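Local coordinates for C-type lectin domain family 4, member b1 (Mus musculus, PDB 6LKR), which serves as a calcium-binding C-type lectin receptor of innate immunity and probably recognises carbohydrate-containing ligands, at residues Trp76-Gln81 with Trp114-Ile119; Lys30-Cys35 with Gly39-Val44; Gly56-Asp59 with Ala63-Ile66; Lys7-Phe12 with Cys16-Thr21; Arg74-Gln77 with Pro83-Glu86. All blocks are in the same frame, centred on the assembly; numbering follows the deposited sequence. Where two conformers were deposited one is given.

How the interactions relate
Interaction 4 comes first along the chain and closes the N-terminal hairpin. Interaction 2 then folds helix 28-37 back on the short strand 41-42. Interaction 3 bridges the loop after helix 48-56 and the start of strand 64-70. These three follow in series. Interactions 1 and 5 both start from the same stretch, at strand 76-78, and share W76 and Q77. Interaction 5 closes a short loop at once. Interaction 1 runs on to strand 113-119 at the calcium site, and 83-86 lies in the loop that it spans. A salt bridge from R74 to D118 joins the two. V19 links interaction 4 to L58 of interaction 3, and V43 packs on I66 to join interactions 2 and 3.

Interaction 1. Residues Trp76-Gln81 with Trp114-Ile119. With CA (calcium ion), chain D.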
# COMPACT_ATOMS: atom_id res chain seq x y z
N TRP A 76 12.31 -6.86 4.76
CA TRP A 76 12.03 -5.49 4.25
C TRP A 76 10.60 -5.11 4.61
O TRP A 76 9.68 -5.90 4.40
CB TRP A 76 12.30 -5.42 2.75
CG TRP A 76 13.69 -5.85 2.40
CD1 TRP A 76 14.07 -7.01 1.79
CD2 TRP A 76 14.91 -5.15 2.71
NE1 TRP A 76 15.43 -7.07 1.67
CE2 TRP A 76 15.98 -5.94 2.22
CE3 TRP A 76 15.20 -3.92 3.31
CZ2 TRP A 76 17.31 -5.55 2.34
CZ3 TRP A 76 16.52 -3.53 3.42
CH2 TRP A 76 17.56 -4.34 2.95
N GLN A 77 10.44 -3.91 5.15
CA GLN A 77 9.12 -3.35 5.53
C GLN A 77 9.06 -1.92 4.99
O GLN A 77 10.08 -1.20 5.10
CB GLN A 77 8.96 -3.42 7.05
CG GLN A 77 7.58 -3.04 7.56
CD GLN A 77 7.39 -3.44 9.00
OE1 GLN A 77 7.28 -4.62 9.33
NE2 GLN A 77 7.39 -2.46 9.89
N TRP A 78 7.92 -1.55 4.41
CA TRP A 78 7.63 -0.15 4.01
C TRP A 78 7.27 0.66 5.25
O TRP A 78 6.66 0.08 6.17
CB TRP A 78 6.50 -0.11 2.97
CG TRP A 78 6.88 -0.73 1.66
CD1 TRP A 78 6.40 -1.88 1.12
CD2 TRP A 78 7.86 -0.22 0.74
NE1 TRP A 78 7.00 -2.12 -0.09
CE2 TRP A 78 7.90 -1.12 -0.35
CE3 TRP A 78 8.68 0.91 0.71
CZ2 TRP A 78 8.75 -0.93 -1.44
CZ3 TRP A 78 9.52 1.09 -0.36
CH2 TRP A 78 9.56 0.18 -1.42
N VAL A 79 7.60 1.95 5.27
CA VAL A 79 7.37 2.82 6.47
C VAL A 79 5.87 2.98 6.75
O VAL A 79 5.55 3.32 7.88
CB VAL A 79 8.06 4.18 6.33
CG1 VAL A 79 9.56 4.05 6.49
CG2 VAL A 79 7.70 4.90 5.04
N ASP A 80 4.98 2.73 5.78
CA ASP A 80 3.51 2.80 6.02
C ASP A 80 2.98 1.40 6.35
O ASP A 80 1.74 1.25 6.46
CB ASP A 80 2.78 3.44 4.84
CG ASP A 80 2.78 2.60 3.58
OD1 ASP A 80 3.38 1.49 3.61
OD2 ASP A 80 2.17 3.05 2.59
N GLN A 81 3.87 0.41 6.44
CA GLN A 81 3.61 -0.98 6.87
C GLN A 81 2.81 -1.76 5.82
O GLN A 81 2.40 -2.89 6.14
CB GLN A 81 2.84 -1.00 8.19
CG GLN A 81 3.47 -0.16 9.29
CD GLN A 81 2.58 -0.15 10.50
OE1 GLN A 81 1.61 0.62 10.58
NE2 GLN A 81 2.88 -1.02 11.45
N TRP A 114 17.99 3.60 -12.94
CA TRP A 114 17.68 3.72 -11.49
C TRP A 114 17.48 2.34 -10.89
O TRP A 114 16.97 1.43 -11.58
CB TRP A 114 16.45 4.60 -11.29
CG TRP A 114 16.69 6.03 -11.63
CD1 TRP A 114 16.42 6.66 -12.82
CD2 TRP A 114 17.22 7.04 -10.76
NE1 TRP A 114 16.74 7.98 -12.74
CE2 TRP A 114 17.23 8.25 -11.48
CE3 TRP A 114 17.65 7.05 -9.42
CZ2 TRP A 114 17.67 9.45 -10.92
CZ3 TRP A 114 18.10 8.23 -8.87
CH2 TRP A 114 18.10 9.41 -9.62
N GLY A 115 17.86 2.19 -9.62
CA GLY A 115 17.68 0.94 -8.88
C GLY A 115 17.93 1.17 -7.40
O GLY A 115 18.47 2.24 -7.04
N TRP A 116 17.54 0.20 -6.58
CA TRP A 116 17.67 0.28 -5.11
C TRP A 116 18.98 -0.36 -4.66
O TRP A 116 19.44 -1.34 -5.28
CB TRP A 116 16.51 -0.42 -4.41
CG TRP A 116 15.13 0.03 -4.79
CD1 TRP A 116 14.74 1.15 -5.47
CD2 TRP A 116 13.93 -0.69 -4.47
NE1 TRP A 116 13.37 1.17 -5.59
CE2 TRP A 116 12.85 0.06 -4.98
CE3 TRP A 116 13.68 -1.88 -3.78
CZ2 TRP A 116 11.54 -0.37 -4.83
CZ3 TRP A 116 12.38 -2.30 -3.64
CH2 TRP A 116 11.32 -1.55 -4.16
N ASN A 117 19.50 0.15 -3.54
CA ASN A 117 20.74 -0.32 -2.88
C ASN A 117 20.47 -0.32 -1.38
O ASN A 117 19.98 0.72 -0.87
CB ASN A 117 21.90 0.60 -3.26
CG ASN A 117 23.20 0.27 -2.55
OD1 ASN A 117 23.50 -0.89 -2.28
ND2 ASN A 117 24.00 1.29 -2.29
N ASP A 118 20.77 -1.41 -0.69
CA ASP A 118 20.81 -1.40 0.79
C ASP A 118 22.08 -0.65 1.21
O ASP A 118 23.13 -0.82 0.56
CB ASP A 118 20.65 -2.80 1.40
CG ASP A 118 21.75 -3.78 1.03
OD1 ASP A 118 22.41 -3.58 -0.03
OD2 ASP A 118 21.92 -4.74 1.79
N ILE A 119 21.96 0.27 2.17
CA ILE A 119 23.12 1.03 2.72
C ILE A 119 22.91 1.18 4.22
O ILE A 119 21.81 0.91 4.70
CB ILE A 119 23.31 2.41 2.06
CG1 ILE A 119 22.12 3.34 2.30
CG2 ILE A 119 23.63 2.27 0.58
CD1 ILE A 119 22.47 4.80 2.10
CA CA D . 24.34 -2.51 -0.59
O HOH W 1 26.36 -2.33 -2.27
O HOH W 2 26.10 -1.04 -0.34
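W78 and W116 meet through their six-membered rings in an offset edge-to-face pair. W78 turns its edge toward the face of W116, with the planes at 85° and the centroids 5.7 Å apart. The closest atoms are W78 CH2 and W116 CH2, at 3.7 Å. This is the tight part of the contact, and it is buried. The indole nitrogen of W116 does not go without a partner, because NE1 is hydrogen-bonded to Q51. Two residues before W78, W76 CH2 reaches D118 CB at 3.8 Å. The W76 ring and the D118 carboxylate stand 75° apart.

W116, N117 and D118 form the WND motif of the C-type lectin fold, on strand 113-119. W116 faces the core, while the next two residues bind calcium. D118 grips the ion twice, through O at 2.4 Å and OD1 at 2.3 Å. Its CG sits between the backbone N and the carbonyl carbon (chi1 62°), which puts OD1 on the same ion as the backbone O. D118 OD2 pairs instead with R74 and with the backbone of S98.

E95, S97 and E101 complete the protein ligands. The looser part is the water side of the ion, where water 1 at 2.6 Å and water 2 at 2.3 Å from the calcium ion take two further positions. In related lectins, sugar hydroxyls replace waters of this kind.

Interaction 2. Residues Lys30-Cys35 with Gly39-Val44; sequences KSEENC and GAHLVV
Helix 28-37 is tied to the chain that follows it by a mix of hydrogen bonds and apolar contact, with E32 and C35 meeting H41, L42 and A40. The C-type lectin fold sets its first helix against the sheet here. A Schellman motif ends the helix. G39 has left helical geometry with positive phi, and the chain turns back toward strand 41-42.

C35 O accepts a hydrogen bond from A40 N at 2.9 Å. The donor lies above the carbonyl plane, 43° out of it. On the inner side of the helix, C35 CB rests on the backbone of H41, 3.5 Å from its C. C35 SG lies 3.8 Å from L42 CD2. That sulfur forms the disulfide to C129, so the helix is also fixed to strand 126-132. S31 flanks the same leucine branch, and L42 also reaches S127 of that strand.

E32 works on the more open side. Its CG is anti to the backbone N (chi1 176°), and the chain then bends at chi2, which brings the carboxylate to L42 N and to the edge of the H41 ring, nearly coplanar with it. The OE2 contact with H41 ND1 is a very short hydrogen bond. H41 was modelled in two conformers, so the length of that bond is doubtful. The other oxygen takes a backbone bond: L42 N donates to the syn lone pair of E32 OE1 at 2.8 Å, almost straight at 174°.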
# COMPACT_ATOMS: atom_id res chain seq x y z
N LYS A 30 16.29 10.67 10.31
CA LYS A 30 16.08 12.14 10.23
C LYS A 30 15.31 12.48 8.95
O LYS A 30 14.52 13.44 8.98
CB LYS A 30 17.42 12.88 10.31
CG LYS A 30 18.13 12.79 11.65
CD LYS A 30 17.31 13.28 12.82
CE LYS A 30 18.10 13.35 14.11
NZ LYS A 30 19.15 14.39 14.04
N SER A 31 15.54 11.72 7.88
CA SER A 31 14.80 11.85 6.59
C SER A 31 13.33 11.44 6.78
O SER A 31 12.44 12.20 6.33
CB SER A 31 15.46 11.04 5.50
OG SER A 31 16.77 11.50 5.24
N GLU A 32 13.07 10.30 7.41
CA GLU A 32 11.68 9.86 7.70
C GLU A 32 11.02 10.89 8.63
O GLU A 32 9.84 11.20 8.41
CB GLU A 32 11.64 8.44 8.27
CG GLU A 32 10.24 7.98 8.69
CD GLU A 32 9.14 7.95 7.63
OE1 GLU A 32 9.45 8.07 6.44
OE2 GLU A 32 7.97 7.78 8.01
N GLU A 33 11.74 11.37 9.64
CA GLU A 33 11.21 12.38 10.60
C GLU A 33 10.77 13.63 9.83
O GLU A 33 9.66 14.12 10.09
CB GLU A 33 12.26 12.72 11.66
CG GLU A 33 11.78 13.74 12.69
CD GLU A 33 12.83 14.08 13.73
OE1 GLU A 33 13.92 14.58 13.35
OE2 GLU A 33 12.56 13.84 14.92
N ASN A 34 11.60 14.11 8.90
CA ASN A 34 11.27 15.31 8.07
C ASN A 34 9.99 15.04 7.27
O ASN A 34 9.09 15.91 7.29
CB ASN A 34 12.42 15.72 7.15
CG ASN A 34 12.09 16.93 6.31
OD1 ASN A 34 11.71 17.98 6.84
ND2 ASN A 34 12.20 16.79 4.99
N CYS A 35 9.88 13.89 6.60
CA CYS A 35 8.65 13.52 5.86
C CYS A 35 7.47 13.55 6.84
O CYS A 35 6.46 14.17 6.50
CB CYS A 35 8.76 12.17 5.15
SG CYS A 35 9.98 12.09 3.82
N GLY A 39 3.42 15.59 7.30
CA GLY A 39 2.27 14.67 7.24
C GLY A 39 2.48 13.63 6.16
O GLY A 39 1.48 13.15 5.59
N ALA A 40 3.74 13.30 5.88
CA ALA A 40 4.15 12.44 4.74
C ALA A 40 4.99 11.28 5.26
O ALA A 40 5.17 11.16 6.48
CB ALA A 40 4.90 13.27 3.73
N HIS A 41 5.49 10.45 4.35
CA HIS A 41 6.40 9.31 4.62
C HIS A 41 7.49 9.29 3.55
O HIS A 41 7.19 9.79 2.44
CB HIS A 41 5.63 7.98 4.58
CG HIS A 41 4.99 7.58 5.86
ND1 HIS A 41 5.72 7.39 7.02
CD2 HIS A 41 3.71 7.31 6.17
CE1 HIS A 41 4.91 7.03 7.99
NE2 HIS A 41 3.66 6.98 7.50
N LEU A 42 8.64 8.69 3.83
CA LEU A 42 9.59 8.33 2.75
C LEU A 42 8.81 7.49 1.75
O LEU A 42 7.90 6.74 2.18
CB LEU A 42 10.78 7.56 3.32
CG LEU A 42 11.82 8.38 4.07
CD1 LEU A 42 12.84 7.46 4.71
CD2 LEU A 42 12.51 9.37 3.13
N VAL A 43 9.11 7.63 0.46
CA VAL A 43 8.32 7.02 -0.64
C VAL A 43 8.22 5.51 -0.41
O VAL A 43 9.21 4.86 0.01
CB VAL A 43 8.88 7.33 -2.04
CG1 VAL A 43 8.58 8.75 -2.44
CG2 VAL A 43 10.36 7.01 -2.17
N VAL A 44 7.03 5.00 -0.70
CA VAL A 44 6.65 3.57 -0.60
C VAL A 44 6.34 3.13 -2.03
O VAL A 44 5.32 3.58 -2.59
CB VAL A 44 5.45 3.41 0.35
CG1 VAL A 44 4.88 2.01 0.31
CG2 VAL A 44 5.83 3.81 1.78

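Interaction 3. Residues Gly56-Asp59 with Ala63-Ile66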
# COMPACT_ATOMS: atom_id res chain seq x y z
N GLY A 56 11.84 9.85 -12.05
CA GLY A 56 11.73 10.94 -13.05
C GLY A 56 11.89 12.32 -12.43
O GLY A 56 12.26 13.26 -13.17
N ILE A 57 11.64 12.47 -11.13
CA ILE A 57 11.72 13.81 -10.46
C ILE A 57 13.03 13.94 -9.68
O ILE A 57 13.19 14.96 -8.98
CB ILE A 57 10.47 14.07 -9.59
CG1 ILE A 57 10.39 13.17 -8.35
CG2 ILE A 57 9.22 13.96 -10.45
CD1 ILE A 57 9.41 13.67 -7.30
N LEU A 58 13.95 12.98 -9.81
CA LEU A 58 15.24 12.98 -9.08
C LEU A 58 16.38 13.48 -9.98
O LEU A 58 16.23 13.48 -11.22
CB LEU A 58 15.54 11.57 -8.57
CG LEU A 58 14.46 10.95 -7.68
CD1 LEU A 58 14.88 9.56 -7.21
CD2 LEU A 58 14.12 11.84 -6.50
N ASP A 59 17.47 13.88 -9.34
CA ASP A 59 18.76 14.24 -9.99
C ASP A 59 19.59 12.96 -10.11
O ASP A 59 19.88 12.35 -9.07
CB ASP A 59 19.44 15.33 -9.17
CG ASP A 59 20.80 15.76 -9.68
OD1 ASP A 59 21.33 15.10 -10.60
OD2 ASP A 59 21.33 16.74 -9.14
N ALA A 63 21.82 10.21 -4.67
CA ALA A 63 21.18 9.00 -4.09
C ALA A 63 20.12 9.46 -3.10
O ALA A 63 20.32 10.48 -2.42
CB ALA A 63 22.21 8.11 -3.44
N TYR A 64 18.99 8.76 -3.04
CA TYR A 64 17.84 9.19 -2.22
C TYR A 64 17.34 8.02 -1.38
O TYR A 64 17.06 6.95 -1.95
CB TYR A 64 16.70 9.69 -3.09
CG TYR A 64 17.05 10.86 -3.97
CD1 TYR A 64 17.78 10.68 -5.13
CD2 TYR A 64 16.61 12.14 -3.66
CE1 TYR A 64 18.09 11.75 -5.95
CE2 TYR A 64 16.90 13.22 -4.48
CZ TYR A 64 17.65 13.02 -5.63
OH TYR A 64 17.94 14.05 -6.47
N PHE A 65 17.20 8.25 -0.09
CA PHE A 65 16.51 7.30 0.82
C PHE A 65 15.06 7.11 0.36
O PHE A 65 14.36 8.10 0.03
CB PHE A 65 16.57 7.79 2.27
CG PHE A 65 17.85 7.46 2.99
CD1 PHE A 65 18.35 6.16 2.97
CD2 PHE A 65 18.55 8.43 3.68
CE1 PHE A 65 19.52 5.85 3.65
CE2 PHE A 65 19.73 8.12 4.35
CZ PHE A 65 20.21 6.83 4.33
N ILE A 66 14.63 5.85 0.32
CA ILE A 66 13.21 5.45 0.16
C ILE A 66 12.72 4.84 1.47
O ILE A 66 13.56 4.56 2.36
CB ILE A 66 13.04 4.51 -1.05
CG1 ILE A 66 13.64 3.13 -0.81
CG2 ILE A 66 13.62 5.16 -2.30
CD1 ILE A 66 13.28 2.12 -1.86
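L58 and Y64 both place CG beside the backbone N and anti to the carbonyl carbon, with chi1 at -56° and -60°. With these torsions the leucine branches lie along the tyrosine ring, and the two side chains slide past in opposite directions. The leucine lies across one face of the tyrosine ring. Its CD2 branch sits over the centre of the ring, 3.6 Å from the Y64 centroid, which is a CH-pi contact. The CD1 branch lies by the rim, 3.7 Å from Y64 CD1. L58 CB is equally close to Y64 CE1.

The phenol end is held by the next residue. D59 N donates a hydrogen bond to Y64 OH at 2.9 Å, with an N-H...O angle of 162°. D59 CB lies 3.3 Å from the same Y64 OH. D59 O comes to the ring edge, in its plane. D59 OD1 accepts a hydrogen bond from H61 N instead.

V128 of strand 126-132 touches both L58 and Y64, and V19 does so from the loop after the hairpin. W114 closes over L58 as well. The contact therefore links the loop after helix 48-56 to strand 64-70. F65 and I66 of that strand open the counterpart of the WIGL motif of C-type lectin domains.

Interaction 4. Residues Lys7-Phe12 with Cys16-Thr21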
# COMPACT_ATOMS: atom_id res chain seq x y z
N LYS A 7 1.25 22.89 -2.23
CA LYS A 7 2.06 23.70 -3.17
C LYS A 7 3.44 23.05 -3.35
O LYS A 7 4.04 22.69 -2.33
CB LYS A 7 2.21 25.14 -2.66
CG LYS A 7 3.11 26.02 -3.52
CD LYS A 7 3.42 27.38 -2.91
CE LYS A 7 4.77 27.91 -3.36
NZ LYS A 7 4.88 29.37 -3.18
N ASP A 8 3.91 22.96 -4.59
CA ASP A 8 5.25 22.48 -5.03
C ASP A 8 5.34 20.95 -4.99
O ASP A 8 6.33 20.42 -5.52
CB ASP A 8 6.42 23.06 -4.22
CG ASP A 8 6.53 24.57 -4.28
OD1 ASP A 8 6.05 25.16 -5.28
OD2 ASP A 8 7.08 25.15 -3.33
N TRP A 9 4.34 20.25 -4.43
CA TRP A 9 4.26 18.77 -4.50
C TRP A 9 3.81 18.36 -5.90
O TRP A 9 3.13 19.15 -6.57
CB TRP A 9 3.33 18.21 -3.42
CG TRP A 9 3.87 18.34 -2.04
CD1 TRP A 9 4.07 19.50 -1.34
CD2 TRP A 9 4.27 17.28 -1.16
NE1 TRP A 9 4.56 19.23 -0.09
CE2 TRP A 9 4.70 17.87 0.05
CE3 TRP A 9 4.31 15.88 -1.27
CZ2 TRP A 9 5.17 17.12 1.13
CZ3 TRP A 9 4.76 15.14 -0.20
CH2 TRP A 9 5.18 15.75 0.98
N LYS A 10 4.18 17.15 -6.32
CA LYS A 10 3.92 16.64 -7.69
C LYS A 10 2.95 15.46 -7.59
O LYS A 10 3.19 14.57 -6.75
CB LYS A 10 5.25 16.27 -8.33
CG LYS A 10 6.15 17.47 -8.59
CD LYS A 10 7.54 17.09 -9.03
CE LYS A 10 8.44 18.29 -9.26
NZ LYS A 10 7.84 19.21 -10.26
N LEU A 11 1.90 15.47 -8.42
CA LEU A 11 0.80 14.48 -8.39
C LEU A 11 1.18 13.26 -9.22
O LEU A 11 1.57 13.42 -10.38
CB LEU A 11 -0.46 15.14 -8.94
CG LEU A 11 -1.66 14.22 -9.13
CD1 LEU A 11 -2.19 13.71 -7.80
CD2 LEU A 11 -2.77 14.94 -9.89
N PHE A 12 1.01 12.06 -8.67
CA PHE A 12 1.00 10.81 -9.48
C PHE A 12 0.08 9.79 -8.82
O PHE A 12 0.26 9.49 -7.64
CB PHE A 12 2.40 10.23 -9.68
CG PHE A 12 2.36 9.05 -10.61
CD1 PHE A 12 2.25 9.24 -11.98
CD2 PHE A 12 2.33 7.76 -10.12
CE1 PHE A 12 2.16 8.16 -12.84
CE2 PHE A 12 2.23 6.68 -10.98
CZ PHE A 12 2.15 6.88 -12.34
N CYS A 16 0.85 12.49 -3.67
CA CYS A 16 1.67 13.69 -3.89
C CYS A 16 3.10 13.37 -3.47
O CYS A 16 3.27 12.69 -2.45
CB CYS A 16 1.11 14.86 -3.09
SG CYS A 16 -0.67 15.06 -3.35
N TYR A 17 4.08 13.86 -4.23
CA TYR A 17 5.52 13.59 -4.02
C TYR A 17 6.29 14.90 -3.88
O TYR A 17 5.92 15.90 -4.54
CB TYR A 17 6.06 12.74 -5.17
CG TYR A 17 5.41 11.38 -5.27
CD1 TYR A 17 4.23 11.21 -5.98
CD2 TYR A 17 5.95 10.28 -4.63
CE1 TYR A 17 3.62 9.97 -6.06
CE2 TYR A 17 5.36 9.03 -4.72
CZ TYR A 17 4.19 8.88 -5.44
OH TYR A 17 3.60 7.65 -5.53
N LEU A 18 7.34 14.89 -3.07
CA LEU A 18 8.27 16.04 -2.90
C LEU A 18 9.68 15.54 -2.60
O LEU A 18 9.84 14.72 -1.67
CB LEU A 18 7.77 16.94 -1.77
CG LEU A 18 8.64 18.17 -1.52
CD1 LEU A 18 8.31 19.24 -2.54
CD2 LEU A 18 8.46 18.71 -0.10
N VAL A 19 10.66 16.11 -3.30
CA VAL A 19 12.10 16.04 -2.92
C VAL A 19 12.37 17.25 -2.02
O VAL A 19 12.39 18.37 -2.50
CB VAL A 19 13.01 16.03 -4.17
CG1 VAL A 19 14.47 15.95 -3.78
CG2 VAL A 19 12.64 14.91 -5.12
N PRO A 20 12.53 17.06 -0.70
CA PRO A 20 12.75 18.18 0.21
C PRO A 20 14.15 18.79 0.07
O PRO A 20 15.07 18.09 -0.35
CB PRO A 20 12.52 17.59 1.61
CG PRO A 20 12.73 16.10 1.46
CD PRO A 20 12.49 15.77 0.00
N THR A 21 14.27 20.07 0.42
CA THR A 21 15.52 20.89 0.32
C THR A 21 15.94 21.46 1.69
O THR A 21 17.04 22.02 1.74
CB THR A 21 15.33 21.99 -0.73
OG1 THR A 21 14.02 22.53 -0.53
CG2 THR A 21 15.47 21.48 -2.15
O HOH W 3 1.13 7.08 -6.68
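W9 lays its indole under L18, and the two side chains cross at about a right angle. W9 CG lies beside the backbone N (chi1 -70°), which brings the indole to L18. L18 CB stands over the centre of the six-membered ring, 3.5 Å from its centroid, in a CH-pi contact. L18 CD2 extends the cover and lies 3.9 Å from W9 CZ2. The backbone C of C16 lies at the indole edge, 3.6 Å from W9 CE3.

K10 and Y17 are an antiparallel hydrogen-bonded pair. K10 N donates to Y17 O and Y17 N to K10 O, each at 2.8 Å. L11 and C16 form the next, non-hydrogen-bonded pair. At the hairpin end, F12 CB touches Y17 CE1 at 3.8 Å. Water 3 joins F12 O, at 2.7 Å, to Y17 OH, at 2.8 Å.

This N-terminal hairpin, with its disulfide between C16 and C5, is characteristic of long-form C-type lectin domains. Strand 15-18 continues the sheet by pairing with strand 126-132, where M131 packs on W9. A40 and M38 meet the same indole from the loop just after helix 28-37. F53 of helix 48-56 stacks on F12 and meets Y17, so the hairpin closes against that helix.

Interaction 5. Residues Arg74-Gln77 with Pro83-Glu86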
# COMPACT_ATOMS: atom_id res chain seq x y z
N ARG A 74 16.81 -9.31 6.03
CA ARG A 74 16.19 -9.13 4.69
C ARG A 74 14.66 -9.17 4.86
O ARG A 74 13.98 -9.56 3.90
CB ARG A 74 16.68 -10.21 3.72
CG ARG A 74 18.18 -10.48 3.75
CD ARG A 74 19.07 -9.34 3.28
NE ARG A 74 19.18 -8.26 4.25
CZ ARG A 74 19.87 -7.14 4.08
NH1 ARG A 74 20.57 -6.95 2.97
NH2 ARG A 74 19.87 -6.21 5.01
N GLN A 75 14.16 -8.80 6.04
CA GLN A 75 12.70 -8.68 6.31
C GLN A 75 12.29 -7.23 6.04
O GLN A 75 12.00 -6.48 7.00
CB GLN A 75 12.41 -9.23 7.71
CG GLN A 75 12.71 -10.72 7.79
CD GLN A 75 12.79 -11.26 9.20
OE1 GLN A 75 13.87 -11.37 9.78
NE2 GLN A 75 11.63 -11.57 9.75
N TRP A 76 12.31 -6.86 4.76
CA TRP A 76 12.03 -5.49 4.25
C TRP A 76 10.60 -5.11 4.61
O TRP A 76 9.68 -5.90 4.40
CB TRP A 76 12.30 -5.42 2.75
CG TRP A 76 13.69 -5.85 2.40
CD1 TRP A 76 14.07 -7.01 1.79
CD2 TRP A 76 14.91 -5.15 2.71
NE1 TRP A 76 15.43 -7.07 1.67
CE2 TRP A 76 15.98 -5.94 2.22
CE3 TRP A 76 15.20 -3.92 3.31
CZ2 TRP A 76 17.31 -5.55 2.34
CZ3 TRP A 76 16.52 -3.53 3.42
CH2 TRP A 76 17.56 -4.34 2.95
N GLN A 77 10.44 -3.91 5.15
CA GLN A 77 9.12 -3.35 5.53
C GLN A 77 9.06 -1.92 4.99
O GLN A 77 10.08 -1.20 5.10
CB GLN A 77 8.96 -3.42 7.05
CG GLN A 77 7.58 -3.04 7.56
CD GLN A 77 7.39 -3.44 9.00
OE1 GLN A 77 7.28 -4.62 9.33
NE2 GLN A 77 7.39 -2.46 9.89
N PRO A 83 2.15 -4.17 2.49
CA PRO A 83 2.92 -5.37 2.15
C PRO A 83 4.09 -5.13 1.20
O PRO A 83 3.96 -4.44 0.20
CB PRO A 83 1.89 -6.29 1.47
CG PRO A 83 0.57 -5.82 2.02
CD PRO A 83 0.72 -4.33 2.21
N TYR A 84 5.23 -5.72 1.53
CA TYR A 84 6.43 -5.81 0.66
C TYR A 84 6.30 -7.04 -0.24
O TYR A 84 6.07 -8.15 0.27
CB TYR A 84 7.69 -5.86 1.51
CG TYR A 84 8.95 -6.08 0.71
CD1 TYR A 84 9.58 -5.03 0.07
CD2 TYR A 84 9.50 -7.34 0.59
CE1 TYR A 84 10.74 -5.23 -0.67
CE2 TYR A 84 10.64 -7.56 -0.15
CZ TYR A 84 11.28 -6.50 -0.77
OH TYR A 84 12.41 -6.74 -1.49
N GLU A 85 6.47 -6.83 -1.55
CA GLU A 85 6.30 -7.85 -2.61
C GLU A 85 7.62 -8.01 -3.35
O GLU A 85 7.91 -7.17 -4.23
CB GLU A 85 5.23 -7.42 -3.61
CG GLU A 85 3.85 -7.32 -3.01
CD GLU A 85 2.82 -6.97 -4.06
OE1 GLU A 85 2.46 -7.87 -4.85
OE2 GLU A 85 2.42 -5.78 -4.13
N GLU A 86 8.37 -9.07 -3.03
CA GLU A 86 9.72 -9.30 -3.61
C GLU A 86 9.64 -9.27 -5.14
O GLU A 86 10.61 -8.78 -5.74
CB GLU A 86 10.32 -10.61 -3.09
CG GLU A 86 11.79 -10.78 -3.45
CD GLU A 86 12.69 -9.61 -3.09
OE1 GLU A 86 13.33 -9.06 -4.02
OE2 GLU A 86 12.78 -9.27 -1.90
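W76 and Y84 make an apolar contact in which the side chains lie side by side and point the same way. W76 CB sits over the centre of the Y84 ring, 3.6 Å from its centroid and 6° off the ring normal. This is a CH-pi contact. Y84 CG is anti to its own N (chi1 175°), which brings the phenol ring to that methylene. The indole meets the Y84 ring obliquely. Its five-membered ring is 5.2 Å from the Y84 ring by centroids, with planes at 47°. W76 CD1 lies 3.7 Å from Y84 OH, and W76 O lies 3.5 Å from Y84 CB.

The contact closes the start of the long loop region of the C-type lectin fold, which leaves strand 76-78 and later carries the calcium ligands E95, S97 and E101. L68 of strand 64-70 touches both W76 and Y84.

The polar contacts gather at the phenol end. Y84 OH donates to E86 OE2 at 2.6 Å, from above the carboxylate plane. E86 was modelled in two conformers, so this bond may hold for one of them. The indole nitrogen of W91 also bonds to Y84 OH.

Charge and aromatic contact meet at R74. Its guanidinium lies face on to W76 CZ2, which is 3.5 Å above the guanidinium plane. R74 NH2 forms a salt bridge to D70 and a hydrogen bond to E101 O.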